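Local atomic coordinates of metagenomic carboxyl esterase MGS0156 (Uncultured organism, PDB entry 5D8M), a protein that probably hydrolyses carboxylic ester bonds, with a chain folded round a parallel beta sheet in the manner of alpha/beta hydrolases. Residues Asp59-Ile63 / Leu64-Ala68; Ser318-Ser321 / Tyr322-Ala326; Arg34-Phe37 / Arg38-Met41; Glu255-Ala259 / Ile260-Phe264; Arg238-Arg242 / Val243-Ser247. One frame throughout, in Å; residues are numbered along the deposited sequence.

Contact 1: residues Asp59-Ile63 / Leu64-Ala68; sequences DGDGI and LWRLA
Asp61 and Arg66 meet in a side-on salt bridge across a loop with no helix or strand of its own, a compact example of one carboxylate taking up several donors of an irregular chain. Arg66 NE gives a nearly straight bond to Asp61 OD1 at 2.9 Å, and Arg66 NH2 reaches Asp61 OD2 at 3.0 Å. Both oxygens lie in the guanidinium plane, yet the arginine meets them from above the carboxylate plane, the two flat groups being turned 65° apart. OD1 has a further donor in the backbone: Arg66 N approaches Asp61 OD1 nearly head-on at 2.8 Å. A bend at chi3 (-72°) folds the guanidinium back over the turn, where Gly60 CA lies 3.5 Å above its centre. Trp65 CE3 also touches the carboxylate, 3.5 Å from Asp61 CG. With an alanine in place of Asp61, Arg66 would probably lose the mate of its guanidinium within the loop and the acceptor of its backbone N-H. A type II' turn from Asp59 to Gly62, with Gly60 at positive phi, positions the aspartate. Further out, Trp65 stacks on Phe251, and Trp65 NE1 bonds to Phe251 O. The loop lies against helix 34-48, with Ile63 on Met41 and Met45 and Leu64 on Phe37, and backbone bonds to Tyr294 and Asn296 join it to the chain just after strand 290-293.

Contact 2: residues Ser318-Ser321 / Tyr322-Ala326; sequences SKNS and YPRPA
Arg324 reaches back to the backbone of Asn320, an example of a helix's first residue hydrogen-bonded to the loop that leads into it. Its CB points toward residues 318-321. From there CG takes the position beside the backbone N (chi1 -67°), and a bend at chi3 (-69°) brings the guanidinium round to the asparagine. Over the centre of that flat group lies Tyr322 O, 4.0 Å above the plane. At the tip the two terminal nitrogens divide the work. NH2 gives a short, nearly straight bond to Asn320 O at 2.7 Å; the acceptor lies in the guanidinium plane and is approached almost along the C=O axis. NH2 also serves Ala301 O, so its position is fixed by two carbonyls. NH1 takes part in a salt bridge with Asp109 and meets Asn320 through water 1, which accepts from Arg324 NH1 at 3.1 Å and donates to Asn320 OD1 at 2.9 Å. The asparagine amide is turned only 24° from the guanidinium plane, and is itself held by Phe306 N at OD1 and Met304 O at ND2. The Tyr322 side chain ends away from residues 318-321, its hydroxyl bonded to Ile63 O, while Pro323 CD covers one face of its ring near the rim. Between tyrosine and arginine the chain makes an inverse gamma turn centred on Pro323, with Arg324 N bonded to Tyr322 O at 2.8 Å, and the same proline occupies the N-cap position of helix 324-338.

Contact 3: residues Arg34-Phe37 / Arg38-Met41; sequences RGRF and REIM
One turn of helix 34-48 brings Phe37 beside Met41 and Arg36 beside Glu39 and Ile40, the usual outcome of alpha-helical spacing at three and four residues. Backbone bonds set the spacing, the N-H of each residue bonded to the carbonyl four residues back; among them, Ile40 N meets Arg36 O at 2.9 Å. Met41, present as selenomethionine, makes an oblique Met-aromatic contact, its SE 4.0 Å from Phe37 CE2. On another side of the helix Arg36 NH1 forms a salt bridge with Glu39 OE1 whose hydrogen bond, at 3.3 Å, is weak. That oxygen lies in the guanidinium plane, but the carboxylate stands almost perpendicular to it, at 86°. Bent at chi2 (55°), the arginine passes across Ile40, whose CG1 lies 3.8 Å above one guanidinium face, near the rim. A leucine in place of Arg36 would probably leave Glu39 and, above all, Glu337, the stronger partner of the guanidinium, without their positive mate. Glu39 is also held by the backbone nitrogens of Thr74 and Gly75. Beyond these residues, Phe37 and Met41 both touch Ala330 and Phe37 touches Leu292, so this turn packs against both helix 324-338 and strand 290-293.

Contact 4: residues Glu255-Ala259 / Ile260-Phe264; sequences EETSA and ILRPF
Ser258 and Ala259 hand their carbonyls to Leu261 and Arg262 where the chain winds into helix 262-269, a worked case of a helix opening with bonds between residues three apart. Among the backbone bonds, Leu261 N meets Ser258 O at 2.8 Å and Arg262 N meets Ala259 O at 3.1 Å, both donors standing well above the carbonyl planes; Arg262 N adds a weak second bond to Ser258 O. Across the two segments the polar side-chain contacts come from Arg262. Extended from CG to NE, with chi3 at -174°, it runs back along the preceding loop, so that NH2 makes a weak bond to Glu255 O at 3.3 Å, in the guanidinium plane. Thr257 O lies over one face of that group, 3.0 Å from Arg262 NE, at an angle too poor for a hydrogen bond; NE is instead satisfied by Arg254 O. The hydroxyls find partners outside the two segments, Thr257 OG1 bonding Ser253 O and Ser258 OG turning to Lys319 N. Apolar contact is slight: Thr257 CG2 rests 3.9 Å from Leu261 CB, the two side chains crossing at about a right angle. Pro263, which has no N-H to offer Ala259, sets its CD 3.3 Å from Ala259 O.

Contact 5: residues Arg238-Arg242 / Val243-Ser247; sequences RLPAR and VRYYS
Tyr245 lies with one ring face against Leu239 and its hydroxyl against Pro240, one aromatic residue meeting an apolar side chain with its face and a backbone carbonyl with its hydroxyl. Leu239 CD1 sits 4.3 Å above the ring plane, over its centre, while Leu239 CB approaches nearer the hydroxyl end, 3.8 Å from Tyr245 CZ. The proline crosses the tyrosine at about a right angle and presents its carbonyl close to the ring plane. There Tyr245 OH donates to Pro240 O at 2.7 Å, in the carbonyl plane and on a lone pair, with a C=O...donor angle of 127°. The ring carbon Pro240 CD also touches the hydroxyl, at 3.3 Å from Tyr245 OH. The same carbonyl closes a type I turn from Pro240 to Val243 through a weak, long bond from Val243 N. This turn delivers the chain into strand 244-248, which lies between strands 290-293 and 178-184 in the parallel sheet; Tyr245 packs there on Val181 and, on helix 159-170, on Leu165. Val243 continues the apolar side of the turn, its CG2 4.2 Å from Pro240 CB. Arg242 slants across the valine: with CG between backbone N and carbonyl carbon (chi1 62°) and a bend at chi3, the chain brings Arg242 NH1 to 3.7 Å from Val243 CG2. That nitrogen finds its hydrogen-bond partner in Thr178 O. On the backbone, water 2 donates to Ala241 O at 3.1 Å and to Val243 O at 2.6 Å.

In the fold
Along the chain the order is contact 3, 1, 5, 4, 2, yet in space contacts 1, 2 and 3 touch one another, and contact 4 joins them through contact 2. Contact 1 lies with its centre about 11 Å from that of contact 3 and 15 Å from that of contact 2, joined to contact 3 through Leu64 O and Arg38, and to contact 2 through Ile63 O and Tyr322. Contact 4 meets contact 2 at Ser258 and Ala259. Contact 5 touches none of the others, its centre about 32 Å from that of contact 4, across the chain's centre. Strand 244-248 nevertheless shares the seven-stranded parallel sheet on which helix 34-48 packs, consistent with an alpha/beta hydrolase fold.

Contact 1: residues Asp59-Ile63 / Leu64-Ala68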
# COMPACT_ATOMS: atom_id res chain seq x y z
N ASP A 59 -8.03 -4.40 -20.69
CA ASP A 59 -8.34 -3.32 -21.62
C ASP A 59 -8.85 -2.05 -20.93
O ASP A 59 -9.56 -2.13 -19.93
CB ASP A 59 -9.38 -3.77 -22.65
CG ASP A 59 -8.88 -4.90 -23.52
OD1 ASP A 59 -7.67 -5.22 -23.45
OD2 ASP A 59 -9.69 -5.46 -24.29
N GLY A 60 -8.52 -0.90 -21.50
CA GLY A 60 -8.98 0.37 -20.99
C GLY A 60 -8.52 0.65 -19.57
O GLY A 60 -7.33 0.62 -19.27
N ASP A 61 -9.48 0.90 -18.69
CA ASP A 61 -9.20 1.21 -17.30
C ASP A 61 -9.42 -0.02 -16.42
O ASP A 61 -9.32 0.07 -15.20
CB ASP A 61 -10.11 2.36 -16.82
CG ASP A 61 -9.91 3.63 -17.61
OD1 ASP A 61 -8.75 4.11 -17.71
OD2 ASP A 61 -10.92 4.14 -18.14
N GLY A 62 -9.70 -1.17 -17.05
CA GLY A 62 -9.99 -2.42 -16.35
C GLY A 62 -9.07 -2.79 -15.18
O GLY A 62 -9.54 -3.12 -14.10
N ILE A 63 -7.76 -2.76 -15.39
CA ILE A 63 -6.85 -3.02 -14.28
C ILE A 63 -6.18 -1.76 -13.74
O ILE A 63 -5.97 -1.63 -12.53
CB ILE A 63 -5.75 -4.05 -14.66
CG1 ILE A 63 -4.98 -3.62 -15.92
CG2 ILE A 63 -6.38 -5.45 -14.82
CD1 ILE A 63 -3.65 -4.43 -16.18
N LEU A 64 -5.87 -0.83 -14.63
CA LEU A 64 -5.13 0.38 -14.27
C LEU A 64 -5.72 1.58 -14.97
O LEU A 64 -5.79 1.59 -16.19
CB LEU A 64 -3.66 0.26 -14.66
CG LEU A 64 -2.86 -0.85 -13.98
CD1 LEU A 64 -1.57 -1.12 -14.79
CD2 LEU A 64 -2.50 -0.43 -12.53
N TRP A 65 -6.13 2.57 -14.18
CA TRP A 65 -6.73 3.78 -14.75
C TRP A 65 -5.76 4.46 -15.68
O TRP A 65 -4.56 4.48 -15.42
CB TRP A 65 -7.14 4.77 -13.65
CG TRP A 65 -8.34 4.34 -12.89
CD1 TRP A 65 -8.36 3.75 -11.65
CD2 TRP A 65 -9.71 4.46 -13.30
NE1 TRP A 65 -9.66 3.51 -11.27
CE2 TRP A 65 -10.50 3.92 -12.26
CE3 TRP A 65 -10.34 4.97 -14.44
CZ2 TRP A 65 -11.89 3.88 -12.33
CZ3 TRP A 65 -11.73 4.92 -14.51
CH2 TRP A 65 -12.49 4.38 -13.46
N ARG A 66 -6.30 5.02 -16.76
CA ARG A 66 -5.51 5.81 -17.69
C ARG A 66 -5.62 7.29 -17.35
O ARG A 66 -6.46 7.97 -17.92
CB ARG A 66 -6.00 5.61 -19.13
CG ARG A 66 -5.90 4.19 -19.64
CD ARG A 66 -6.76 4.00 -20.89
NE ARG A 66 -8.19 3.99 -20.56
CZ ARG A 66 -9.17 3.83 -21.45
NH1 ARG A 66 -8.88 3.64 -22.73
NH2 ARG A 66 -10.44 3.83 -21.06
N LEU A 67 -4.77 7.78 -16.46
CA LEU A 67 -4.70 9.20 -16.17
C LEU A 67 -3.95 9.88 -17.30
O LEU A 67 -3.33 9.21 -18.12
CB LEU A 67 -4.03 9.48 -14.82
CG LEU A 67 -5.02 9.68 -13.64
CD1 LEU A 67 -5.72 8.38 -13.28
CD2 LEU A 67 -4.35 10.31 -12.43
N ALA A 68 -4.02 11.21 -17.36
CA ALA A 68 -3.41 11.96 -18.46
C ALA A 68 -1.89 11.86 -18.44
O ALA A 68 -1.28 11.62 -17.40
CB ALA A 68 -3.85 13.45 -18.40

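Contact 2: residues Ser318-Ser321 / Tyr322-Ala326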
# COMPACT_ATOMS: atom_id res chain seq x y z
N SER A 318 -17.94 -5.81 -0.25
CA SER A 318 -18.71 -6.33 -1.38
C SER A 318 -18.05 -6.19 -2.75
O SER A 318 -18.56 -6.71 -3.73
CB SER A 318 -20.07 -5.64 -1.42
OG SER A 318 -19.88 -4.26 -1.64
N LYS A 319 -16.93 -5.48 -2.85
CA LYS A 319 -16.27 -5.30 -4.15
C LYS A 319 -14.78 -5.66 -4.05
O LYS A 319 -13.93 -4.87 -4.43
CB LYS A 319 -16.46 -3.87 -4.66
CG LYS A 319 -17.94 -3.50 -4.95
CD LYS A 319 -18.48 -4.34 -6.11
CE LYS A 319 -19.95 -4.02 -6.39
NZ LYS A 319 -20.46 -4.79 -7.56
N ASN A 320 -14.49 -6.85 -3.55
CA ASN A 320 -13.14 -7.26 -3.18
C ASN A 320 -12.36 -7.91 -4.32
O ASN A 320 -11.17 -8.21 -4.19
CB ASN A 320 -13.20 -8.21 -1.98
CG ASN A 320 -11.84 -8.46 -1.34
OD1 ASN A 320 -11.36 -9.59 -1.32
ND2 ASN A 320 -11.24 -7.42 -0.83
N SER A 321 -13.04 -8.14 -5.44
CA SER A 321 -12.41 -8.79 -6.59
C SER A 321 -11.45 -7.84 -7.31
O SER A 321 -11.83 -6.74 -7.72
CB SER A 321 -13.47 -9.30 -7.56
OG SER A 321 -14.25 -10.31 -6.95
N TYR A 322 -10.20 -8.28 -7.45
CA TYR A 322 -9.19 -7.55 -8.20
C TYR A 322 -8.06 -8.56 -8.51
O TYR A 322 -7.83 -9.47 -7.72
CB TYR A 322 -8.62 -6.34 -7.42
CG TYR A 322 -7.67 -5.54 -8.27
CD1 TYR A 322 -8.14 -4.64 -9.22
CD2 TYR A 322 -6.29 -5.73 -8.16
CE1 TYR A 322 -7.27 -3.92 -10.03
CE2 TYR A 322 -5.42 -5.03 -8.97
CZ TYR A 322 -5.91 -4.13 -9.89
OH TYR A 322 -5.03 -3.46 -10.69
N PRO A 323 -7.36 -8.40 -9.65
CA PRO A 323 -6.27 -9.36 -9.93
C PRO A 323 -5.00 -9.09 -9.12
O PRO A 323 -3.96 -8.71 -9.69
CB PRO A 323 -6.01 -9.18 -11.43
CG PRO A 323 -6.47 -7.78 -11.73
CD PRO A 323 -7.69 -7.59 -10.84
N ARG A 324 -5.07 -9.29 -7.80
CA ARG A 324 -3.90 -9.13 -6.92
C ARG A 324 -2.67 -9.98 -7.33
O ARG A 324 -1.55 -9.46 -7.28
CB ARG A 324 -4.31 -9.45 -5.45
CG ARG A 324 -5.30 -8.39 -4.85
CD ARG A 324 -5.78 -8.79 -3.45
NE ARG A 324 -6.65 -9.97 -3.49
CZ ARG A 324 -7.97 -9.91 -3.67
NH1 ARG A 324 -8.69 -11.02 -3.69
NH2 ARG A 324 -8.56 -8.73 -3.82
N PRO A 325 -2.85 -11.26 -7.75
CA PRO A 325 -1.64 -12.00 -8.16
C PRO A 325 -0.91 -11.34 -9.31
O PRO A 325 0.32 -11.24 -9.27
CB PRO A 325 -2.19 -13.36 -8.59
CG PRO A 325 -3.49 -13.51 -7.80
CD PRO A 325 -4.05 -12.11 -7.81
N ALA A 326 -1.66 -10.90 -10.33
CA ALA A 326 -1.03 -10.25 -11.47
C ALA A 326 -0.35 -8.96 -11.02
O ALA A 326 0.76 -8.64 -11.48
CB ALA A 326 -2.03 -9.98 -12.54
O HOH W 1 -11.75 -11.41 -3.48

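Contact 3: residues Arg34-Phe37 / Arg38-Met41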
# COMPACT_ATOMS: atom_id res chain seq x y z
N ARG A 34 4.38 4.60 -15.28
CA ARG A 34 3.04 4.08 -15.52
C ARG A 34 2.93 3.25 -16.79
O ARG A 34 2.18 2.27 -16.83
CB ARG A 34 2.02 5.22 -15.61
CG ARG A 34 1.71 5.87 -14.28
CD ARG A 34 0.75 7.02 -14.46
NE ARG A 34 1.36 8.14 -15.18
CZ ARG A 34 0.65 9.02 -15.88
NH1 ARG A 34 -0.67 8.89 -15.95
NH2 ARG A 34 1.27 10.04 -16.49
N GLY A 35 3.64 3.68 -17.83
CA GLY A 35 3.59 3.02 -19.12
C GLY A 35 4.23 1.64 -19.09
O GLY A 35 3.66 0.68 -19.60
N ARG A 36 5.42 1.54 -18.52
CA ARG A 36 6.11 0.26 -18.48
C ARG A 36 5.39 -0.69 -17.52
O ARG A 36 5.25 -1.89 -17.79
CB ARG A 36 7.58 0.44 -18.09
CG ARG A 36 8.39 -0.87 -18.03
CD ARG A 36 8.34 -1.65 -19.33
NE ARG A 36 9.16 -2.86 -19.26
CZ ARG A 36 9.25 -3.78 -20.22
NH1 ARG A 36 8.55 -3.64 -21.34
NH2 ARG A 36 10.04 -4.83 -20.06
N PHE A 37 4.88 -0.16 -16.41
CA PHE A 37 4.16 -1.03 -15.48
C PHE A 37 2.89 -1.62 -16.13
O PHE A 37 2.62 -2.82 -15.99
CB PHE A 37 3.83 -0.29 -14.18
CG PHE A 37 3.23 -1.18 -13.12
CD1 PHE A 37 4.04 -2.02 -12.36
CD2 PHE A 37 1.87 -1.22 -12.93
CE1 PHE A 37 3.48 -2.86 -11.38
CE2 PHE A 37 1.30 -2.06 -11.96
CZ PHE A 37 2.11 -2.87 -11.18
N ARG A 38 2.12 -0.79 -16.85
CA ARG A 38 0.93 -1.29 -17.56
C ARG A 38 1.31 -2.39 -18.56
O ARG A 38 0.64 -3.43 -18.66
CB ARG A 38 0.20 -0.16 -18.32
CG ARG A 38 -0.98 -0.65 -19.17
CD ARG A 38 -1.69 0.49 -19.94
NE ARG A 38 -2.10 1.58 -19.05
CZ ARG A 38 -3.19 1.60 -18.30
NH1 ARG A 38 -4.04 0.58 -18.32
NH2 ARG A 38 -3.45 2.65 -17.52
N GLU A 39 2.40 -2.16 -19.27
CA GLU A 39 2.91 -3.09 -20.24
C GLU A 39 3.24 -4.45 -19.61
O GLU A 39 2.86 -5.50 -20.13
CB GLU A 39 4.15 -2.48 -20.89
CG GLU A 39 4.72 -3.21 -22.10
CD GLU A 39 5.80 -2.37 -22.75
OE1 GLU A 39 6.28 -1.41 -22.11
OE2 GLU A 39 6.15 -2.65 -23.92
N ILE A 40 3.96 -4.42 -18.49
CA ILE A 40 4.32 -5.63 -17.76
C ILE A 40 3.09 -6.35 -17.24
O ILE A 40 2.94 -7.57 -17.44
CB ILE A 40 5.27 -5.28 -16.60
CG1 ILE A 40 6.65 -4.93 -17.16
CG2 ILE A 40 5.35 -6.45 -15.60
CD1 ILE A 40 7.63 -4.42 -16.10
N MSE A 41 2.19 -5.62 -16.58
CA MSE A 41 1.03 -6.27 -15.96
C MSE A 41 0.12 -6.86 -17.04
O MSE A 41 -0.39 -7.98 -16.92
CB MSE A 41 0.26 -5.31 -15.06
CG MSE A 41 -0.78 -5.98 -14.19
SE MSE A 41 -1.53 -4.78 -12.85
CE MSE A 41 -2.97 -5.99 -12.21

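Contact 4: residues Glu255-Ala259 / Ile260-Phe264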
# COMPACT_ATOMS: atom_id res chain seq x y z
N GLU A 255 -19.58 2.92 -7.38
CA GLU A 255 -20.30 1.66 -7.47
C GLU A 255 -19.39 0.42 -7.44
O GLU A 255 -19.85 -0.67 -7.12
CB GLU A 255 -21.18 1.64 -8.73
CG GLU A 255 -20.47 1.43 -10.04
CD GLU A 255 -21.43 1.20 -11.21
OE1 GLU A 255 -20.98 0.70 -12.26
OE2 GLU A 255 -22.64 1.52 -11.07
N GLU A 256 -18.10 0.58 -7.77
CA GLU A 256 -17.16 -0.53 -7.65
C GLU A 256 -16.34 -0.46 -6.37
O GLU A 256 -15.31 -1.13 -6.22
CB GLU A 256 -16.23 -0.58 -8.87
CG GLU A 256 -16.97 -0.87 -10.19
CD GLU A 256 -17.77 -2.19 -10.18
OE1 GLU A 256 -17.37 -3.15 -9.48
OE2 GLU A 256 -18.81 -2.27 -10.88
N THR A 257 -16.81 0.35 -5.43
CA THR A 257 -16.19 0.50 -4.12
C THR A 257 -17.05 -0.30 -3.11
O THR A 257 -18.27 -0.21 -3.15
CB THR A 257 -16.09 2.01 -3.72
OG1 THR A 257 -15.19 2.71 -4.61
CG2 THR A 257 -15.61 2.18 -2.29
N SER A 258 -16.40 -1.11 -2.27
CA SER A 258 -17.09 -1.94 -1.28
C SER A 258 -18.07 -1.16 -0.40
O SER A 258 -17.77 -0.05 0.02
CB SER A 258 -16.06 -2.64 -0.36
OG SER A 258 -15.30 -3.59 -1.07
N ALA A 259 -19.21 -1.78 -0.10
CA ALA A 259 -20.26 -1.13 0.68
C ALA A 259 -19.70 -0.52 1.96
O ALA A 259 -19.97 0.63 2.27
CB ALA A 259 -21.37 -2.11 0.99
N ILE A 260 -18.86 -1.27 2.66
CA ILE A 260 -18.35 -0.85 3.95
C ILE A 260 -17.52 0.43 3.81
O ILE A 260 -17.44 1.23 4.74
CB ILE A 260 -17.50 -1.98 4.63
CG1 ILE A 260 -17.27 -1.68 6.11
CG2 ILE A 260 -16.17 -2.22 3.89
CD1 ILE A 260 -18.43 -2.08 6.98
N LEU A 261 -16.93 0.63 2.64
CA LEU A 261 -16.04 1.76 2.40
C LEU A 261 -16.77 2.98 1.83
O LEU A 261 -16.28 4.10 1.88
CB LEU A 261 -14.91 1.37 1.45
CG LEU A 261 -13.96 0.27 1.92
CD1 LEU A 261 -12.95 0.03 0.80
CD2 LEU A 261 -13.26 0.64 3.24
N ARG A 262 -17.97 2.77 1.30
CA ARG A 262 -18.67 3.87 0.65
C ARG A 262 -18.94 5.10 1.52
O ARG A 262 -18.78 6.21 1.04
CB ARG A 262 -19.99 3.39 0.05
CG ARG A 262 -19.77 2.47 -1.12
CD ARG A 262 -21.00 2.44 -2.03
NE ARG A 262 -20.82 1.44 -3.07
CZ ARG A 262 -21.40 0.24 -3.07
NH1 ARG A 262 -22.24 -0.09 -2.09
NH2 ARG A 262 -21.15 -0.60 -4.06
N PRO A 263 -19.35 4.91 2.79
CA PRO A 263 -19.52 6.14 3.58
C PRO A 263 -18.24 6.98 3.71
O PRO A 263 -18.31 8.21 3.79
CB PRO A 263 -19.96 5.61 4.95
CG PRO A 263 -20.64 4.32 4.65
CD PRO A 263 -19.83 3.72 3.52
N PHE A 264 -17.08 6.32 3.73
CA PHE A 264 -15.81 7.03 3.87
C PHE A 264 -15.40 7.57 2.52
O PHE A 264 -14.91 8.69 2.43
CB PHE A 264 -14.74 6.11 4.48
CG PHE A 264 -15.20 5.47 5.76
CD1 PHE A 264 -15.24 6.22 6.94
CD2 PHE A 264 -15.69 4.17 5.78
CE1 PHE A 264 -15.72 5.65 8.14
CE2 PHE A 264 -16.16 3.58 6.97
CZ PHE A 264 -16.18 4.32 8.15

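Contact 5: residues Arg238-Arg242 / Val243-Ser247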
# COMPACT_ATOMS: atom_id res chain seq x y z
N ARG A 238 14.73 13.18 5.47
CA ARG A 238 15.02 12.64 4.16
C ARG A 238 14.82 11.13 4.16
O ARG A 238 15.24 10.44 5.08
CB ARG A 238 16.46 12.97 3.76
CG ARG A 238 16.58 14.16 2.86
N LEU A 239 14.17 10.60 3.13
CA LEU A 239 14.11 9.15 2.99
C LEU A 239 15.48 8.68 2.51
O LEU A 239 16.11 9.38 1.72
CB LEU A 239 13.01 8.73 2.02
CG LEU A 239 11.60 9.19 2.40
CD1 LEU A 239 10.62 8.70 1.36
CD2 LEU A 239 11.22 8.64 3.79
N PRO A 240 15.96 7.53 3.00
CA PRO A 240 17.30 7.07 2.58
C PRO A 240 17.41 6.96 1.06
O PRO A 240 16.59 6.29 0.45
CB PRO A 240 17.42 5.69 3.23
CG PRO A 240 16.55 5.78 4.46
CD PRO A 240 15.40 6.70 4.09
N ALA A 241 18.42 7.61 0.49
CA ALA A 241 18.56 7.74 -0.96
C ALA A 241 18.96 6.46 -1.69
O ALA A 241 18.68 6.32 -2.87
CB ALA A 241 19.59 8.83 -1.28
N ARG A 242 19.65 5.54 -1.02
CA ARG A 242 20.10 4.34 -1.69
C ARG A 242 18.96 3.32 -1.89
O ARG A 242 19.09 2.38 -2.68
CB ARG A 242 21.26 3.70 -0.91
CG ARG A 242 20.90 3.23 0.50
CD ARG A 242 21.84 2.10 0.98
NE ARG A 242 21.85 0.97 0.05
CZ ARG A 242 20.85 0.09 -0.06
NH1 ARG A 242 19.78 0.23 0.71
NH2 ARG A 242 20.91 -0.91 -0.93
N VAL A 243 17.85 3.51 -1.17
CA VAL A 243 16.64 2.69 -1.36
C VAL A 243 15.78 3.26 -2.51
O VAL A 243 15.66 4.47 -2.64
CB VAL A 243 15.80 2.65 -0.06
CG1 VAL A 243 14.54 1.79 -0.25
CG2 VAL A 243 16.64 2.15 1.11
N ARG A 244 15.21 2.41 -3.36
CA ARG A 244 14.32 2.90 -4.41
C ARG A 244 12.86 2.82 -3.95
O ARG A 244 12.46 1.83 -3.34
CB ARG A 244 14.51 2.10 -5.69
CG ARG A 244 15.96 1.99 -6.11
CD ARG A 244 16.36 3.07 -7.04
NE ARG A 244 16.36 2.57 -8.42
CZ ARG A 244 17.39 1.95 -8.99
NH1 ARG A 244 18.53 1.76 -8.34
NH2 ARG A 244 17.27 1.52 -10.24
N TYR A 245 12.07 3.84 -4.26
CA TYR A 245 10.67 3.88 -3.83
C TYR A 245 9.74 3.83 -5.03
O TYR A 245 10.02 4.43 -6.08
CB TYR A 245 10.41 5.13 -2.98
CG TYR A 245 11.38 5.24 -1.83
CD1 TYR A 245 11.15 4.56 -0.64
CD2 TYR A 245 12.55 5.99 -1.94
CE1 TYR A 245 12.06 4.64 0.41
CE2 TYR A 245 13.45 6.07 -0.90
CZ TYR A 245 13.21 5.39 0.27
OH TYR A 245 14.12 5.48 1.32
N TYR A 246 8.64 3.11 -4.86
CA TYR A 246 7.65 2.94 -5.92
C TYR A 246 6.27 3.02 -5.32
O TYR A 246 6.05 2.54 -4.20
CB TYR A 246 7.82 1.58 -6.63
CG TYR A 246 9.24 1.27 -7.08
CD1 TYR A 246 10.16 0.71 -6.19
CD2 TYR A 246 9.65 1.51 -8.39
CE1 TYR A 246 11.47 0.41 -6.60
CE2 TYR A 246 10.94 1.21 -8.81
CZ TYR A 246 11.84 0.66 -7.91
OH TYR A 246 13.10 0.35 -8.31
N SER A 247 5.32 3.60 -6.05
CA SER A 247 3.98 3.75 -5.48
C SER A 247 2.89 3.41 -6.49
O SER A 247 2.98 3.77 -7.69
CB SER A 247 3.77 5.20 -4.98
OG SER A 247 4.75 5.57 -4.01
O HOH W 2 15.69 6.90 -3.65